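Local coordinates for protein glucose-6-phosphate 1-dehydrogenase (Kluyveromyces lactis, PDB 7E6I) that catalyses the NADP+-dependent oxidation of glucose 6-phosphate to 6-phosphogluconolactone, the first and rate-limiting step of the oxidative pentose phosphate pathway, at residues 59-62 / 63-67; 205-209 / 210-214. One frame throughout, in Å; residues are numbered along the deposited sequence.

Contact 1 of 2, residues 59-62 / 63-67; sequences EKVK and PFLKK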
ATOM      1  N   GLU A  59      23.546  16.064  -4.045  1.00 59.27           N
ATOM      2  CA  GLU A  59      22.957  17.314  -3.593  1.00 61.96           C
ATOM      3  C   GLU A  59      21.477  17.381  -3.907  1.00 59.04           C
ATOM      4  O   GLU A  59      20.751  18.128  -3.249  1.00 60.73           O
ATOM      5  CB  GLU A  59      23.690  18.502  -4.214  1.00 62.55           C
ATOM      6  CG  GLU A  59      25.153  18.609  -3.793  1.00 68.91           C
ATOM      7  CD  GLU A  59      25.332  18.983  -2.323  1.00 73.88           C
ATOM      8  OE1 GLU A  59      24.384  19.536  -1.716  1.00 73.87           O
ATOM      9  OE2 GLU A  59      26.430  18.733  -1.776  1.00 77.02           O
ATOM     10  N   LYS A  60      21.013  16.616  -4.890  1.00 59.73           N
ATOM     11  CA  LYS A  60      19.588  16.592  -5.197  1.00 59.45           C
ATOM     12  C   LYS A  60      18.795  15.886  -4.099  1.00 55.67           C
ATOM     13  O   LYS A  60      17.665  16.279  -3.787  1.00 54.61           O
ATOM     14  CB  LYS A  60      19.367  15.917  -6.552  1.00 59.84           C
ATOM     15  CG  LYS A  60      18.087  16.304  -7.275  1.00 64.92           C
ATOM     16  CD  LYS A  60      17.983  15.570  -8.615  1.00 64.77           C
ATOM     17  CE  LYS A  60      17.214  16.383  -9.659  1.00 66.59           C
ATOM     18  NZ  LYS A  60      15.767  15.997  -9.725  1.00 67.01           N
ATOM     19  N   VAL A  61      19.367  14.850  -3.489  1.00 54.33           N
ATOM     20  CA  VAL A  61      18.599  14.000  -2.582  1.00 55.55           C
ATOM     21  C   VAL A  61      18.823  14.382  -1.121  1.00 55.17           C
ATOM     22  O   VAL A  61      17.951  14.153  -0.276  1.00 52.24           O
ATOM     23  CB  VAL A  61      18.924  12.512  -2.819  1.00 50.76           C
ATOM     24  CG1 VAL A  61      18.951  12.196  -4.310  1.00 49.56           C
ATOM     25  CG2 VAL A  61      20.235  12.148  -2.179  1.00 51.32           C
ATOM     26  N   LYS A  62      19.983  14.985  -0.817  1.00 57.20           N
ATOM     27  CA  LYS A  62      20.346  15.456   0.518  1.00 55.57           C
ATOM     28  C   LYS A  62      19.220  16.226   1.210  1.00 54.22           C
ATOM     29  O   LYS A  62      18.983  16.006   2.405  1.00 54.03           O
ATOM     30  CB  LYS A  62      21.607  16.322   0.440  1.00 59.27           C
ATOM     31  CG  LYS A  62      22.228  16.677   1.780  1.00 63.11           C
ATOM     32  CD  LYS A  62      23.690  17.096   1.619  1.00 66.06           C
ATOM     33  CE  LYS A  62      24.277  17.649   2.921  1.00 69.15           C
ATOM     34  NZ  LYS A  62      25.748  17.387   3.062  1.00 69.54           N
ATOM     35  N   PRO A  63      18.496  17.123   0.526  1.00 54.89           N
ATOM     36  CA  PRO A  63      17.408  17.845   1.209  1.00 52.98           C
ATOM     37  C   PRO A  63      16.288  16.958   1.696  1.00 54.24           C
ATOM     38  O   PRO A  63      15.397  17.455   2.391  1.00 57.72           O
ATOM     39  CB  PRO A  63      16.899  18.821   0.142  1.00 50.05           C
ATOM     40  CG  PRO A  63      18.036  19.002  -0.757  1.00 54.95           C
ATOM     41  CD  PRO A  63      18.728  17.682  -0.819  1.00 56.38           C
ATOM     42  N   PHE A  64      16.293  15.671   1.361  1.00 55.01           N
ATOM     43  CA  PHE A  64      15.195  14.793   1.724  1.00 53.82           C
ATOM     44  C   PHE A  64      15.597  13.686   2.674  1.00 54.97           C
ATOM     45  O   PHE A  64      14.711  13.038   3.248  1.00 59.26           O
ATOM     46  CB  PHE A  64      14.563  14.191   0.462  1.00 50.62           C
ATOM     47  CG  PHE A  64      14.028  15.227  -0.483  1.00 49.89           C
ATOM     48  CD1 PHE A  64      12.845  15.889  -0.205  1.00 51.41           C
ATOM     49  CD2 PHE A  64      14.734  15.571  -1.626  1.00 50.18           C
ATOM     50  CE1 PHE A  64      12.356  16.861  -1.072  1.00 53.23           C
ATOM     51  CE2 PHE A  64      14.256  16.530  -2.492  1.00 50.36           C
ATOM     52  CZ  PHE A  64      13.068  17.179  -2.219  1.00 52.63           C
ATOM     53  N   LEU A  65      16.891  13.460   2.871  1.00 52.37           N
ATOM     54  CA  LEU A  65      17.327  12.533   3.899  1.00 52.83           C
ATOM     55  C   LEU A  65      16.829  13.018   5.254  1.00 57.16           C
ATOM     56  O   LEU A  65      16.786  14.221   5.522  1.00 58.60           O
ATOM     57  CB  LEU A  65      18.846  12.414   3.887  1.00 53.57           C
ATOM     58  CG  LEU A  65      19.524  12.215   2.527  1.00 55.05           C
ATOM     59  CD1 LEU A  65      20.958  11.738   2.725  1.00 54.49           C
ATOM     60  CD2 LEU A  65      18.761  11.244   1.622  1.00 52.39           C
ATOM     61  N   LYS A  66      16.420  12.082   6.098  1.00 57.60           N
ATOM     62  CA  LYS A  66      15.823  12.404   7.385  1.00 57.83           C
ATOM     63  C   LYS A  66      16.860  12.238   8.486  1.00 59.23           C
ATOM     64  O   LYS A  66      17.490  11.182   8.589  1.00 58.99           O
ATOM     65  CB  LYS A  66      14.618  11.506   7.653  1.00 61.85           C
ATOM     66  CG  LYS A  66      13.298  12.239   7.676  1.00 59.35           C
ATOM     67  CD  LYS A  66      12.733  12.366   6.290  1.00 65.92           C
ATOM     68  CE  LYS A  66      11.855  13.601   6.187  1.00 74.22           C
ATOM     69  NZ  LYS A  66      11.233  13.739   4.840  1.00 76.44           N
ATOM     70  N   LYS A  67      17.047  13.284   9.295  1.00 64.14           N
ATOM     71  CA  LYS A  67      17.934  13.236  10.456  1.00 70.05           C
ATOM     72  C   LYS A  67      17.088  13.304  11.720  1.00 71.31           C
ATOM     73  O   LYS A  67      16.799  14.400  12.225  1.00 72.42           O
ATOM     74  CB  LYS A  67      18.964  14.371  10.443  1.00 72.17           C
ATOM     75  CG  LYS A  67      19.687  14.608   9.126  1.00 70.78           C
ATOM     76  CD  LYS A  67      19.644  16.087   8.759  1.00 73.09           C
ATOM     77  CE  LYS A  67      20.851  16.857   9.278  1.00 71.36           C
ATOM     78  NZ  LYS A  67      20.800  18.300   8.873  1.00 71.77           N
TER

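Contact 2 of 2, residues 205-209 / 210-214; sequences AAWNK and ENIQS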
ATOM      1  N   ALA A 205     -11.003 -16.455  17.784  1.00 19.79           N
ATOM      2  CA  ALA A 205     -12.191 -17.257  18.040  1.00 24.57           C
ATOM      3  C   ALA A 205     -13.459 -16.558  17.590  1.00 24.33           C
ATOM      4  O   ALA A 205     -14.479 -17.223  17.389  1.00 26.01           O
ATOM      5  CB  ALA A 205     -12.307 -17.584  19.529  1.00 19.87           C
ATOM      6  N   ALA A 206     -13.419 -15.235  17.433  1.00 20.31           N
ATOM      7  CA  ALA A 206     -14.580 -14.425  17.092  1.00 23.36           C
ATOM      8  C   ALA A 206     -14.560 -13.975  15.643  1.00 22.34           C
ATOM      9  O   ALA A 206     -15.472 -13.262  15.211  1.00 20.18           O
ATOM     10  CB  ALA A 206     -14.649 -13.194  18.007  1.00 17.46           C
ATOM     11  N   TRP A 207     -13.532 -14.361  14.895  1.00 19.40           N
ATOM     12  CA  TRP A 207     -13.231 -13.775  13.591  1.00 22.48           C
ATOM     13  C   TRP A 207     -13.902 -14.606  12.502  1.00 22.07           C
ATOM     14  O   TRP A 207     -13.257 -15.292  11.702  1.00 21.76           O
ATOM     15  CB  TRP A 207     -11.729 -13.718  13.391  1.00 19.07           C
ATOM     16  CG  TRP A 207     -11.278 -12.642  12.506  1.00 22.57           C
ATOM     17  CD1 TRP A 207     -11.164 -12.683  11.140  1.00 20.38           C
ATOM     18  CD2 TRP A 207     -10.828 -11.352  12.908  1.00 20.10           C
ATOM     19  NE1 TRP A 207     -10.676 -11.491  10.679  1.00 20.69           N
ATOM     20  CE2 TRP A 207     -10.462 -10.655  11.745  1.00 21.15           C
ATOM     21  CE3 TRP A 207     -10.710 -10.712  14.142  1.00 21.93           C
ATOM     22  CZ2 TRP A 207      -9.985  -9.344  11.776  1.00 21.82           C
ATOM     23  CZ3 TRP A 207     -10.228  -9.406  14.170  1.00 24.35           C
ATOM     24  CH2 TRP A 207      -9.880  -8.739  12.994  1.00 20.05           C
ATOM     25  N   ASN A 208     -15.228 -14.539  12.485  1.00 17.92           N
ATOM     26  CA  ASN A 208     -15.999 -15.439  11.641  1.00 23.27           C
ATOM     27  C   ASN A 208     -17.414 -14.888  11.556  1.00 23.78           C
ATOM     28  O   ASN A 208     -17.806 -14.010  12.333  1.00 22.02           O
ATOM     29  CB  ASN A 208     -15.975 -16.876  12.201  1.00 20.74           C
ATOM     30  CG  ASN A 208     -16.251 -16.913  13.700  1.00 22.66           C
ATOM     31  OD1 ASN A 208     -17.283 -16.397  14.159  1.00 21.88           O
ATOM     32  ND2 ASN A 208     -15.322 -17.482  14.478  1.00 18.28           N
ATOM     33  N   LYS A 209     -18.181 -15.428  10.607  1.00 19.92           N
ATOM     34  CA  LYS A 209     -19.558 -14.995  10.428  1.00 22.65           C
ATOM     35  C   LYS A 209     -20.417 -15.235  11.663  1.00 25.44           C
ATOM     36  O   LYS A 209     -21.470 -14.603  11.802  1.00 22.97           O
ATOM     37  CB  LYS A 209     -20.169 -15.695   9.217  1.00 23.96           C
ATOM     38  CG  LYS A 209     -20.488 -17.154   9.434  1.00 24.90           C
ATOM     39  CD  LYS A 209     -20.690 -17.883   8.109  1.00 28.07           C
ATOM     40  CE  LYS A 209     -21.207 -19.299   8.358  1.00 24.94           C
ATOM     41  NZ  LYS A 209     -20.152 -20.165   8.927  1.00 29.21           N
ATOM     42  N   GLU A 210     -20.009 -16.135  12.561  1.00 24.69           N
ATOM     43  CA  GLU A 210     -20.808 -16.371  13.757  1.00 25.53           C
ATOM     44  C   GLU A 210     -20.724 -15.206  14.735  1.00 26.19           C
ATOM     45  O   GLU A 210     -21.600 -15.070  15.589  1.00 24.52           O
ATOM     46  CB  GLU A 210     -20.375 -17.680  14.445  1.00 25.41           C
ATOM     47  CG  GLU A 210     -20.809 -18.966  13.702  1.00 25.45           C
ATOM     48  CD  GLU A 210     -19.939 -19.288  12.473  1.00 29.93           C
ATOM     49  OE1 GLU A 210     -18.751 -18.901  12.456  1.00 29.45           O
ATOM     50  OE2 GLU A 210     -20.444 -19.923  11.518  1.00 30.93           O
ATOM     51  N   ASN A 211     -19.704 -14.350  14.628  1.00 23.19           N
ATOM     52  CA  ASN A 211     -19.500 -13.307  15.616  1.00 22.66           C
ATOM     53  C   ASN A 211     -19.293 -11.923  15.033  1.00 24.86           C
ATOM     54  O   ASN A 211     -19.279 -10.955  15.805  1.00 23.42           O
ATOM     55  CB  ASN A 211     -18.298 -13.648  16.513  1.00 22.57           C
ATOM     56  CG  ASN A 211     -18.527 -14.900  17.348  1.00 24.77           C
ATOM     57  OD1 ASN A 211     -19.166 -14.852  18.401  1.00 25.59           O
ATOM     58  ND2 ASN A 211     -18.006 -16.021  16.881  1.00 22.66           N
ATOM     59  N   ILE A 212     -19.123 -11.785  13.718  1.00 22.51           N
ATOM     60  CA  ILE A 212     -18.855 -10.493  13.106  1.00 25.37           C
ATOM     61  C   ILE A 212     -20.081 -10.065  12.299  1.00 24.29           C
ATOM     62  O   ILE A 212     -20.558 -10.793  11.421  1.00 22.26           O
ATOM     63  CB  ILE A 212     -17.578 -10.529  12.251  1.00 22.54           C
ATOM     64  CG1 ILE A 212     -16.369 -10.556  13.182  1.00 20.26           C
ATOM     65  CG2 ILE A 212     -17.521  -9.319  11.269  1.00 19.40           C
ATOM     66  CD1 ILE A 212     -15.022 -10.722  12.466  1.00 18.77           C
ATOM     67  N   GLN A 213     -20.587  -8.879  12.630  1.00 25.54           N
ATOM     68  CA  GLN A 213     -21.729  -8.235  11.983  1.00 29.41           C
ATOM     69  C   GLN A 213     -21.322  -7.432  10.753  1.00 28.26           C
ATOM     70  O   GLN A 213     -22.105  -7.301   9.805  1.00 29.35           O
ATOM     71  CB  GLN A 213     -22.369  -7.260  12.970  1.00 25.99           C
ATOM     72  CG  GLN A 213     -23.805  -7.387  13.143  1.00 31.92           C
ATOM     73  CD  GLN A 213     -24.308  -6.538  14.283  1.00 33.17           C
ATOM     74  OE1 GLN A 213     -24.730  -7.072  15.293  1.00 33.88           O
ATOM     75  NE2 GLN A 213     -24.279  -5.212  14.125  1.00 30.29           N
ATOM     76  N   SER A 214     -20.121  -6.856  10.776  1.00 25.70           N
ATOM     77  CA  SER A 214     -19.759  -5.792   9.853  1.00 25.13           C
ATOM     78  C   SER A 214     -18.251  -5.612   9.844  1.00 25.23           C
ATOM     79  O   SER A 214     -17.630  -5.477  10.907  1.00 24.82           O
ATOM     80  CB  SER A 214     -20.445  -4.495  10.268  1.00 25.52           C
ATOM     81  OG  SER A 214     -19.885  -3.398   9.597  1.00 25.54           O
TER
HETATM   82  O   HOH W   1     -17.179 -19.973  10.371  1.00 28.85           O

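Contact 1 of 2, residues 59-62 / 63-67
Phe64 and Val61 are joined by the main bond of this local contact, which shows how backbone bonding carries on where helix 54-61 gives way to the loop before helix 74-83. The hydrogen bonds come first. Phe64 N donates to Val61 O at 2.8 Å and fairly straight (157°), the donor standing above the carbonyl plane; with Lys62 and Pro63 at the corners this is a type I turn. Leu65 N adds two weak bonds, to Val61 O at 3.4 Å and to Lys62 O at 3.3 Å, so Val61 O faces two amides and Leu65 N is shared between two carbonyls.

The proline contributes a contact of another kind. Helical pairing would set an N-H at Pro63 against Glu59 O, but proline has none, and Pro63 CD packs there instead, 3.2 Å from Glu59 O. On its other side the pyrrolidine meets the aromatic ring: Pro63 CB lies over one face of Phe64, offset toward the rim. With CG anti to its own carbonyl carbon (chi1 -59°), Phe64 folds its ring back along the turn and brings its edge up to the backbone, Phe64 CE2 lying 3.7 Å from Lys60 O.

Apolar packing is slight: Val61 CG2 and Leu65 CD2 meet obliquely at 4.2 Å, while Leu65 CD2 also leans on Val61 O at 3.6 Å.

Two neighbouring helices of the coenzyme-binding domain pack against the turn. Phe64 rests on Lys23 and Pro27 of helix 19-34, and Leu65 wedges between Phe30 of that helix and Phe80 and Leu81 of helix 74-83. Lys60 reaches past Lys22 to hydrogen-bond Ser17 O, tying helix 54-61 to the loop after strand 10-14.

Contact 2 of 2, residues 205-209 / 210-214
Asn208 and Asn211 clasp each other across a type I turn that leads from helix 201-204 into strand 212-220 of the large mixed sheet of the C-terminal domain. Two backbone amides converge on one acceptor: Asn208 O takes Asn211 N at 3.0 Å, the donor well above the carbonyl plane, and Ile212 N at 2.9 Å, nearly along the C=O axis. An inverse gamma turn centred on Trp207 precedes this corner.

The tight part is built on the asparagine amide. Because Asn208 CG sits between the backbone N and the carbonyl carbon (chi1 47°), its amide lies beside that of Asn211, pointing the same way with the planes 53° apart. Asn211 ND2 meets a lone pair of Asn208 OD1 at 2.8 Å, whereas Asn208 ND2 turns back to Ala205 O at 3.0 Å, so one side chain ties both ends of the loop. With an alanine here, Asn211 ND2 and Ala205 O would probably both lose their mate, leaving the Asn211 amide likelier to turn. Apolar packing adds to this: Ile212 CD1 lies over one face of the Trp207 indole, 4.2 Å from Trp207 CG, and Ile350 of strand 345-352 touches both residues. The indole also meets Trp328 at a steep angle, and its NE1 donates to Leu253 O.

The outer side is looser and solvated. Lys209 and Glu210 run alongside each other, the lysine bent at its last torsion, and Lys209 NZ, which also bonds Glu326 O, approaches the syn side of the carboxylate to form a salt bridge with Glu210 OE2 at 2.6 Å. A water closes the small circuit, donating to Glu210 OE1 at 2.8 Å and accepting a weak bond from Lys209 NZ.

In the fold
Both contacts illustrate one principle, a type I turn in the stretch that follows a helix, in two different domains. Contact 1 belongs to the NAD-binding domain and contact 2 to the C-terminal domain; they lie on opposite sides of the chain's centre, their own centres about 47 Å apart and their nearest atoms about 32 Å. Neither includes residues of the glucose 6-phosphate pocket, which Lys153, His183 and Asp240 help to line. Each instead lies near a probable NADP+ site: the Lys60 side chain is about 3 Å from that of Lys22 at the first site, while Trp207 is about 9 Å, side chain to side chain, from Leu380 at the second.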